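Local coordinates for uncharacterized metal-dependent hydrolase (Pyrococcus horikoshii, PDB 3IGH), which is of unknown specific function but belongs to the metal-dependent amidohydrolase family, and probably hydrolyses carbon-nitrogen bonds other than peptide bonds, at residues L256-V261 with L307-A312; E238-L243 with E302-L307; N230-V235 with S451-I456. All blocks are in the same frame, centred on the assembly; numbering follows the deposited sequence.

Contact 1. Residues L256-V261 with L307-A312; sequences LTIAGV and LGLDVA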
loop_
_atom_site.group_PDB
_atom_site.type_symbol
_atom_site.label_atom_id
_atom_site.label_comp_id
_atom_site.label_asym_id
_atom_site.label_seq_id
_atom_site.Cartn_x
_atom_site.Cartn_y
_atom_site.Cartn_z
ATOM N N LEU A 256 1.176 -7.881 1.263
ATOM C CA LEU A 256 2.177 -7.335 0.353
ATOM C C LEU A 256 2.847 -6.094 0.931
ATOM O O LEU A 256 2.172 -5.151 1.369
ATOM C CB LEU A 256 1.529 -6.995 -1.001
ATOM C CG LEU A 256 2.411 -6.356 -2.087
ATOM C CD1 LEU A 256 3.507 -7.341 -2.546
ATOM C CD2 LEU A 256 1.559 -5.889 -3.273
ATOM N N THR A 257 4.176 -6.101 0.919
ATOM C CA THR A 257 4.982 -4.926 1.214
ATOM C C THR A 257 5.770 -4.542 -0.035
ATOM O O THR A 257 6.488 -5.378 -0.605
ATOM C CB THR A 257 5.998 -5.214 2.345
ATOM O OG1 THR A 257 5.307 -5.763 3.471
ATOM C CG2 THR A 257 6.749 -3.941 2.776
ATOM N N ILE A 258 5.643 -3.289 -0.464
ATOM C CA ILE A 258 6.579 -2.738 -1.448
ATOM C C ILE A 258 7.822 -2.437 -0.624
ATOM O O ILE A 258 7.820 -1.509 0.184
ATOM C CB ILE A 258 6.015 -1.460 -2.135
ATOM C CG1 ILE A 258 4.607 -1.724 -2.693
ATOM C CG2 ILE A 258 6.976 -0.945 -3.233
ATOM C CD1 ILE A 258 4.503 -2.922 -3.664
ATOM N N ALA A 259 8.854 -3.257 -0.779
ATOM C CA ALA A 259 9.958 -3.282 0.190
ATOM C C ALA A 259 11.247 -2.599 -0.289
ATOM O O ALA A 259 11.930 -1.943 0.492
ATOM C CB ALA A 259 10.263 -4.739 0.616
ATOM N N GLY A 260 11.605 -2.784 -1.550
ATOM C CA GLY A 260 12.916 -2.322 -2.005
ATOM C C GLY A 260 13.174 -2.490 -3.486
ATOM O O GLY A 260 12.258 -2.766 -4.253
ATOM N N VAL A 261 14.433 -2.298 -3.867
ATOM C CA VAL A 261 14.902 -2.524 -5.235
ATOM C C VAL A 261 16.018 -3.573 -5.182
ATOM O O VAL A 261 16.752 -3.665 -4.188
ATOM C CB VAL A 261 15.423 -1.194 -5.896
ATOM C CG1 VAL A 261 16.670 -0.664 -5.187
ATOM C CG2 VAL A 261 15.702 -1.374 -7.397
ATOM N N LEU A 307 12.798 7.252 -1.574
ATOM C CA LEU A 307 11.451 6.690 -1.385
ATOM C C LEU A 307 11.358 5.801 -0.152
ATOM O O LEU A 307 10.356 5.110 0.042
ATOM C CB LEU A 307 11.016 5.920 -2.645
ATOM C CG LEU A 307 10.743 6.750 -3.904
ATOM C CD1 LEU A 307 10.729 5.858 -5.146
ATOM C CD2 LEU A 307 9.435 7.547 -3.784
ATOM N N GLY A 308 12.406 5.815 0.676
ATOM C CA GLY A 308 12.467 4.993 1.890
ATOM C C GLY A 308 12.502 3.496 1.613
ATOM O O GLY A 308 12.154 2.692 2.477
ATOM N N LEU A 309 12.906 3.130 0.400
ATOM C CA LEU A 309 12.961 1.727 -0.015
ATOM C C LEU A 309 14.290 1.087 0.336
ATOM O O LEU A 309 15.337 1.755 0.337
ATOM C CB LEU A 309 12.700 1.605 -1.521
ATOM C CG LEU A 309 11.260 1.822 -1.987
ATOM C CD1 LEU A 309 11.241 2.073 -3.472
ATOM C CD2 LEU A 309 10.360 0.626 -1.626
ATOM N N ASP A 310 14.248 -0.214 0.633
ATOM C CA ASP A 310 15.466 -0.981 0.890
ATOM C C ASP A 310 16.240 -1.188 -0.419
ATOM O O ASP A 310 15.711 -1.005 -1.515
ATOM C CB ASP A 310 15.130 -2.338 1.528
ATOM C CG ASP A 310 16.328 -2.994 2.214
ATOM O OD1 ASP A 310 17.361 -2.326 2.432
ATOM O OD2 ASP A 310 16.242 -4.200 2.542
ATOM N N VAL A 311 17.512 -1.525 -0.301
ATOM C CA VAL A 311 18.347 -1.776 -1.465
ATOM C C VAL A 311 19.104 -3.092 -1.236
ATOM O O VAL A 311 19.868 -3.226 -0.269
ATOM C CB VAL A 311 19.346 -0.605 -1.693
ATOM C CG1 VAL A 311 20.207 -0.873 -2.931
ATOM C CG2 VAL A 311 18.587 0.740 -1.811
ATOM N N ALA A 312 18.871 -4.051 -2.124
ATOM C CA ALA A 312 19.546 -5.342 -2.079
ATOM C C ALA A 312 20.473 -5.460 -3.263
ATOM O O ALA A 312 20.070 -5.232 -4.402
ATOM C CB ALA A 312 18.532 -6.503 -2.086
#
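With CG swung beside its own backbone N (chi1 -73°), L309 lays CD2 against the peptide joining A259 and G260, 3.6 Å from A259 C. The same methyl lies 4.1 Å from CG2 of I258, and these two side chains run side by side. At V261 a chi1 of 65° wedges CG1 between the backbone N and the carbonyl carbon, bringing it alongside V311 CG2 at 4.1 Å. The backbones are joined by three hydrogen bonds in parallel register, G260 opposite D310 and V261 opposite V311: D310 N to A259 O (2.9 Å), V261 N to D310 O (3.0 Å) and A312 N to V261 O (3.0 Å). These are adjacent parallel strands of the TIM-barrel fold of the amidohydrolases, linked through helix 294-305, whose A304 packs on both V261 and V311. The CA atoms of G260 and D310 are 4.1 Å apart, and a side chain on G260 would probably clash with D310 O. The D310 carboxylate turns away from the other strand, where OD2 is hydrogen-bonded to Y234 OH and OD1 pairs with R357 in a salt bridge.

Contact 2. Residues E238-L243 with E302-L307; sequences EVLDKL and EKARSL. With SO4 (sulfate ion), chain C; SO4 (sulfate ion), chain R; SO4 (sulfate ion), chain S.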
loop_
_atom_site.group_PDB
_atom_site.type_symbol
_atom_site.label_atom_id
_atom_site.label_comp_id
_atom_site.label_asym_id
_atom_site.label_seq_id
_atom_site.Cartn_x
_atom_site.Cartn_y
_atom_site.Cartn_z
ATOM N N GLU A 238 13.761 -0.900 -13.385
ATOM C CA GLU A 238 12.771 -0.416 -14.331
ATOM C C GLU A 238 11.438 -0.174 -13.625
ATOM O O GLU A 238 10.776 0.842 -13.865
ATOM C CB GLU A 238 12.606 -1.404 -15.497
ATOM C CG GLU A 238 13.834 -1.523 -16.426
ATOM C CD GLU A 238 15.035 -2.307 -15.840
ATOM O OE1 GLU A 238 16.154 -2.123 -16.370
ATOM O OE2 GLU A 238 14.884 -3.092 -14.866
ATOM N N VAL A 239 11.053 -1.086 -12.737
ATOM C CA VAL A 239 9.847 -0.879 -11.933
ATOM C C VAL A 239 10.007 0.268 -10.936
ATOM O O VAL A 239 9.066 1.037 -10.727
ATOM C CB VAL A 239 9.379 -2.179 -11.233
ATOM C CG1 VAL A 239 8.218 -1.906 -10.279
ATOM C CG2 VAL A 239 8.939 -3.168 -12.278
ATOM N N LEU A 240 11.199 0.403 -10.359
ATOM C CA LEU A 240 11.472 1.495 -9.427
ATOM C C LEU A 240 11.190 2.863 -10.078
ATOM O O LEU A 240 10.593 3.742 -9.444
ATOM C CB LEU A 240 12.911 1.422 -8.895
ATOM C CG LEU A 240 13.422 2.613 -8.073
ATOM C CD1 LEU A 240 12.568 2.801 -6.812
ATOM C CD2 LEU A 240 14.903 2.448 -7.704
ATOM N N ASP A 241 11.578 3.021 -11.346
ATOM C CA ASP A 241 11.257 4.259 -12.097
ATOM C C ASP A 241 9.762 4.558 -12.112
ATOM O O ASP A 241 9.347 5.710 -11.997
ATOM C CB ASP A 241 11.754 4.172 -13.543
ATOM C CG ASP A 241 13.262 4.275 -13.653
ATOM O OD1 ASP A 241 13.911 4.684 -12.665
ATOM O OD2 ASP A 241 13.798 3.947 -14.735
ATOM N N LYS A 242 8.961 3.512 -12.264
ATOM C CA LYS A 242 7.512 3.665 -12.280
ATOM C C LYS A 242 6.937 3.962 -10.895
ATOM O O LYS A 242 5.987 4.731 -10.780
ATOM C CB LYS A 242 6.856 2.441 -12.903
ATOM C CG LYS A 242 7.210 2.263 -14.370
ATOM C CD LYS A 242 6.309 1.246 -15.044
ATOM C CE LYS A 242 6.560 1.220 -16.546
ATOM N NZ LYS A 242 5.633 0.300 -17.260
ATOM N N LEU A 243 7.520 3.374 -9.848
ATOM C CA LEU A 243 7.137 3.723 -8.470
ATOM C C LEU A 243 7.383 5.195 -8.201
ATOM O O LEU A 243 6.515 5.883 -7.666
ATOM C CB LEU A 243 7.923 2.894 -7.452
ATOM C CG LEU A 243 7.717 1.377 -7.470
ATOM C CD1 LEU A 243 8.492 0.744 -6.320
ATOM C CD2 LEU A 243 6.238 1.015 -7.396
ATOM N N GLU A 302 20.270 5.713 -4.459
ATOM C CA GLU A 302 19.765 7.010 -3.990
ATOM C C GLU A 302 18.315 7.279 -4.384
ATOM O O GLU A 302 17.566 7.873 -3.598
ATOM C CB GLU A 302 20.679 8.169 -4.421
ATOM C CG GLU A 302 22.069 8.174 -3.750
ATOM C CD GLU A 302 22.028 8.291 -2.225
ATOM O OE1 GLU A 302 22.506 9.314 -1.705
ATOM O OE2 GLU A 302 21.543 7.357 -1.534
ATOM N N LYS A 303 17.929 6.861 -5.590
ATOM C CA LYS A 303 16.540 6.930 -6.028
ATOM C C LYS A 303 15.645 6.135 -5.063
ATOM O O LYS A 303 14.612 6.629 -4.588
ATOM C CB LYS A 303 16.425 6.382 -7.450
ATOM C CG LYS A 303 15.037 6.491 -8.068
ATOM C CD LYS A 303 14.973 5.812 -9.441
ATOM C CE LYS A 303 15.830 6.523 -10.484
ATOM N NZ LYS A 303 15.409 7.942 -10.657
ATOM N N ALA A 304 16.056 4.902 -4.764
ATOM C CA ALA A 304 15.336 4.057 -3.804
ATOM C C ALA A 304 15.269 4.683 -2.411
ATOM O O ALA A 304 14.215 4.689 -1.784
ATOM C CB ALA A 304 15.992 2.685 -3.720
ATOM N N ARG A 305 16.392 5.230 -1.941
ATOM C CA ARG A 305 16.461 5.814 -0.600
ATOM C C ARG A 305 15.601 7.071 -0.460
ATOM O O ARG A 305 15.062 7.341 0.614
ATOM C CB ARG A 305 17.918 6.082 -0.191
ATOM C CG ARG A 305 18.743 4.795 0.087
ATOM C CD ARG A 305 17.990 3.849 1.020
ATOM N NE ARG A 305 17.769 4.449 2.347
ATOM C CZ ARG A 305 16.808 4.088 3.190
ATOM N NH1 ARG A 305 16.720 4.681 4.375
ATOM N NH2 ARG A 305 15.949 3.125 2.864
ATOM N N SER A 306 15.435 7.799 -1.561
ATOM C CA SER A 306 14.544 8.959 -1.606
ATOM C C SER A 306 13.077 8.548 -1.423
ATOM O O SER A 306 12.232 9.387 -1.128
ATOM C CB SER A 306 14.730 9.760 -2.907
ATOM O OG SER A 306 14.037 9.180 -4.009
ATOM N N LEU A 307 12.798 7.252 -1.574
ATOM C CA LEU A 307 11.451 6.690 -1.385
ATOM C C LEU A 307 11.358 5.801 -0.152
ATOM O O LEU A 307 10.356 5.110 0.042
ATOM C CB LEU A 307 11.016 5.920 -2.645
ATOM C CG LEU A 307 10.743 6.750 -3.904
ATOM C CD1 LEU A 307 10.729 5.858 -5.146
ATOM C CD2 LEU A 307 9.435 7.547 -3.784
HETATM S S SO4 C . 19.280 7.457 3.945
HETATM O O1 SO4 C . 18.877 6.491 4.968
HETATM O O2 SO4 C . 19.673 6.748 2.736
HETATM O O3 SO4 C . 18.165 8.346 3.635
HETATM O O4 SO4 C . 20.406 8.233 4.451
HETATM S S SO4 R . 17.054 9.700 -12.793
HETATM O O1 SO4 R . 17.687 8.403 -13.023
HETATM O O2 SO4 R . 17.724 10.720 -13.594
HETATM O O3 SO4 R . 15.648 9.631 -13.182
HETATM O O4 SO4 R . 17.152 10.052 -11.378
HETATM S S SO4 S . 14.041 4.733 6.680
HETATM O O1 SO4 S . 12.952 4.627 7.648
HETATM O O2 SO4 S . 13.968 3.622 5.743
HETATM O O3 SO4 S . 13.918 5.986 5.929
HETATM O O4 SO4 S . 15.317 4.691 7.390
#
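L240 of helix 237-246 meets three residues of the 302-307 segment: K303, A304 and L307. Its CD1 meets L307 CD1 at 3.9 Å, while CD2 rests on the aliphatic part of K303, 3.8 Å from K303 CD, and lies 4.1 Å from A304 CB. The L240 side chain runs antiparallel alongside those of K303 and L307. It is placed there by a CG anti to the backbone N (chi1 171°), and K303 leaves its own helix in the same way before bending at its last two torsions. K303 has two conformers, so what its end touches is less certain; in one of them D241, roughly perpendicular to K303, has OD1 3.4 Å from K303 CE and 4.1 Å from NZ, beyond a salt bridge, and NZ makes a weak hydrogen bond to O4 of the chain R sulfate. The two helices lie on the outside of the TIM barrel and cover its strands: L240 and A304 both touch V261, and L243 touches I258. Farther out, S306 OG donates to K303 O (2.7 Å), three residues back. Helix 294-305 closes with a Schellman motif, G308 being its C-prime residue with positive phi, which turns the chain just after L307. On the far side from L240, R305 grips the chain C sulfate with two nearly straight bonds, NE to O2 (3.0 Å) and NH1 to O1 (2.9 Å). NH1 also reaches the chain S sulfate weakly, at the guanidinium edge, and NH2 bonds to L309 O, helping to fix the plane of the group. All three sulfates probably come from the crystallisation liquor. K242 and L243 also pack on I246 of the second subunit.

Contact 3. Residues N230-V235 with S451-I456; sequences NVFAYV and SLASDI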
loop_
_atom_site.group_PDB
_atom_site.type_symbol
_atom_site.label_atom_id
_atom_site.label_comp_id
_atom_site.label_asym_id
_atom_site.label_seq_id
_atom_site.Cartn_x
_atom_site.Cartn_y
_atom_site.Cartn_z
ATOM N N ASN A 230 3.242 -13.694 3.443
ATOM C CA ASN A 230 3.805 -12.349 3.448
ATOM C C ASN A 230 4.849 -12.208 2.347
ATOM O O ASN A 230 5.738 -13.047 2.208
ATOM C CB ASN A 230 4.403 -12.011 4.819
ATOM C CG ASN A 230 3.404 -12.202 5.947
ATOM O OD1 ASN A 230 2.302 -11.644 5.916
ATOM N ND2 ASN A 230 3.777 -13.001 6.944
ATOM N N VAL A 231 4.706 -11.166 1.534
ATOM C CA VAL A 231 5.594 -10.951 0.401
ATOM C C VAL A 231 6.258 -9.583 0.524
ATOM O O VAL A 231 5.584 -8.554 0.496
ATOM C CB VAL A 231 4.832 -11.053 -0.944
ATOM C CG1 VAL A 231 5.773 -10.770 -2.130
ATOM C CG2 VAL A 231 4.164 -12.426 -1.096
ATOM N N PHE A 232 7.582 -9.580 0.645
ATOM C CA PHE A 232 8.357 -8.347 0.636
ATOM C C PHE A 232 8.968 -8.190 -0.764
ATOM O O PHE A 232 9.952 -8.857 -1.112
ATOM C CB PHE A 232 9.402 -8.358 1.771
ATOM C CG PHE A 232 8.778 -8.308 3.147
ATOM C CD1 PHE A 232 8.680 -7.096 3.834
ATOM C CD2 PHE A 232 8.225 -9.459 3.730
ATOM C CE1 PHE A 232 8.061 -7.029 5.084
ATOM C CE2 PHE A 232 7.608 -9.408 4.987
ATOM C CZ PHE A 232 7.523 -8.185 5.662
ATOM N N ALA A 233 8.359 -7.321 -1.567
ATOM C CA ALA A 233 8.715 -7.172 -2.981
ATOM C C ALA A 233 9.939 -6.293 -3.186
ATOM O O ALA A 233 9.954 -5.128 -2.801
ATOM C CB ALA A 233 7.538 -6.626 -3.782
ATOM N N TYR A 234 10.965 -6.869 -3.798
ATOM C CA TYR A 234 12.127 -6.099 -4.232
ATOM C C TYR A 234 12.067 -5.992 -5.740
ATOM O O TYR A 234 12.277 -6.973 -6.462
ATOM C CB TYR A 234 13.430 -6.751 -3.758
ATOM C CG TYR A 234 13.722 -6.535 -2.285
ATOM C CD1 TYR A 234 13.002 -7.217 -1.298
ATOM C CD2 TYR A 234 14.746 -5.667 -1.877
ATOM C CE1 TYR A 234 13.273 -7.020 0.061
ATOM C CE2 TYR A 234 15.030 -5.469 -0.508
ATOM C CZ TYR A 234 14.284 -6.154 0.445
ATOM O OH TYR A 234 14.546 -5.986 1.784
ATOM N N VAL A 235 11.755 -4.790 -6.208
ATOM C CA VAL A 235 11.491 -4.545 -7.614
ATOM C C VAL A 235 12.764 -4.365 -8.457
ATOM O O VAL A 235 13.851 -4.111 -7.941
ATOM C CB VAL A 235 10.551 -3.320 -7.788
ATOM C CG1 VAL A 235 9.270 -3.478 -6.941
ATOM C CG2 VAL A 235 11.259 -2.015 -7.418
ATOM N N SER A 451 15.129 -8.652 5.933
ATOM C CA SER A 451 14.072 -8.147 5.059
ATOM C C SER A 451 13.352 -6.932 5.649
ATOM O O SER A 451 12.344 -6.482 5.099
ATOM C CB SER A 451 13.045 -9.253 4.807
ATOM O OG SER A 451 13.664 -10.431 4.319
ATOM N N LEU A 452 13.858 -6.424 6.776
ATOM C CA LEU A 452 13.258 -5.279 7.496
ATOM C C LEU A 452 11.795 -5.524 7.890
ATOM O O LEU A 452 10.963 -4.628 7.853
ATOM C CB LEU A 452 13.436 -3.962 6.716
ATOM C CG LEU A 452 14.882 -3.574 6.350
ATOM C CD1 LEU A 452 14.922 -2.281 5.512
ATOM C CD2 LEU A 452 15.761 -3.432 7.592
ATOM N N ALA A 453 11.496 -6.760 8.265
ATOM C CA ALA A 453 10.154 -7.125 8.714
ATOM C C ALA A 453 10.196 -7.154 10.225
ATOM O O ALA A 453 10.504 -8.199 10.816
ATOM C CB ALA A 453 9.791 -8.482 8.186
ATOM N N SER A 454 9.898 -6.017 10.853
ATOM C CA SER A 454 10.183 -5.852 12.285
ATOM C C SER A 454 9.225 -6.626 13.194
ATOM O O SER A 454 9.537 -6.876 14.359
ATOM C CB SER A 454 10.208 -4.368 12.671
ATOM O OG SER A 454 8.938 -3.781 12.458
ATOM N N ASP A 455 8.072 -7.020 12.658
ATOM C CA ASP A 455 7.095 -7.777 13.447
ATOM C C ASP A 455 6.963 -9.244 13.020
ATOM O O ASP A 455 5.942 -9.874 13.261
ATOM C CB ASP A 455 5.733 -7.071 13.442
ATOM C CG ASP A 455 5.174 -6.872 12.038
ATOM O OD1 ASP A 455 5.865 -7.206 11.050
ATOM O OD2 ASP A 455 4.035 -6.375 11.919
ATOM N N ILE A 456 7.986 -9.783 12.365
ATOM C CA ILE A 456 7.973 -11.195 11.981
ATOM C C ILE A 456 9.222 -11.878 12.534
ATOM O O ILE A 456 10.265 -11.238 12.684
ATOM C CB ILE A 456 7.860 -11.374 10.429
ATOM C CG1 ILE A 456 6.605 -10.670 9.887
ATOM C CG2 ILE A 456 7.891 -12.864 10.030
ATOM C CD1 ILE A 456 6.386 -10.765 8.373
#
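Strand N230-V235 of the TIM barrel passes an irregular segment, S451-I456, without a hydrogen bond between them; the CA atoms come nearest at F232 and S451, 7.2 Å apart, and a type I turn from A453 to I456 curls the loop back toward N230. N230, F232 and Y234, every second residue of the strand, face the loop, F232 with the largest share. Its CZ is pressed to 3.4 Å from A453 CB, and I456 CD1 meets the ring edge in plane, 3.8 Å from CE2. I456 extends this far because CD1 is carried out on a straight chain (chi2 180°), which also sets it 3.7 Å from N230 ND2. Y234 OH is 4.0 Å from S451 CA, while its hydrogen bond goes to D310, with a weak one to R336. Without the ring, as with an alanine at F232, A453 CB and I456 CD1 would probably lose what they pack on and a gap would open between strand and loop. The buried N230 amide is satisfied by S204, E466 and R255. The loop follows helix 436-450, which ends in a Schellman motif with L452 as C-prime, and lies against F64 of strand 58-68, while F232 also touches T257 and A259 of the neighbouring strand 256-264.

The first segment met from the N terminus is strand 230-235, one side of contact 3, and the chain turns straight from it into helix 237-246, which opens contact 2. Strand 256-264 follows and begins contact 1. Helix 294-305 then closes contact 2 over a span of 58 residues, and the chain passes through L307, common to both, into the strand that closes contact 1. Contacts 1 and 2 therefore cross, their centres 9 Å apart. Both fall within the far longer loop of 215 residues that contact 3 completes at 451-456. Contact 1 joins neighbouring barrel strands, contact 2 the helices outside them, and contact 3 brings the loop after helix 436-450 onto strand 230-235, the neighbour of strand 256-264.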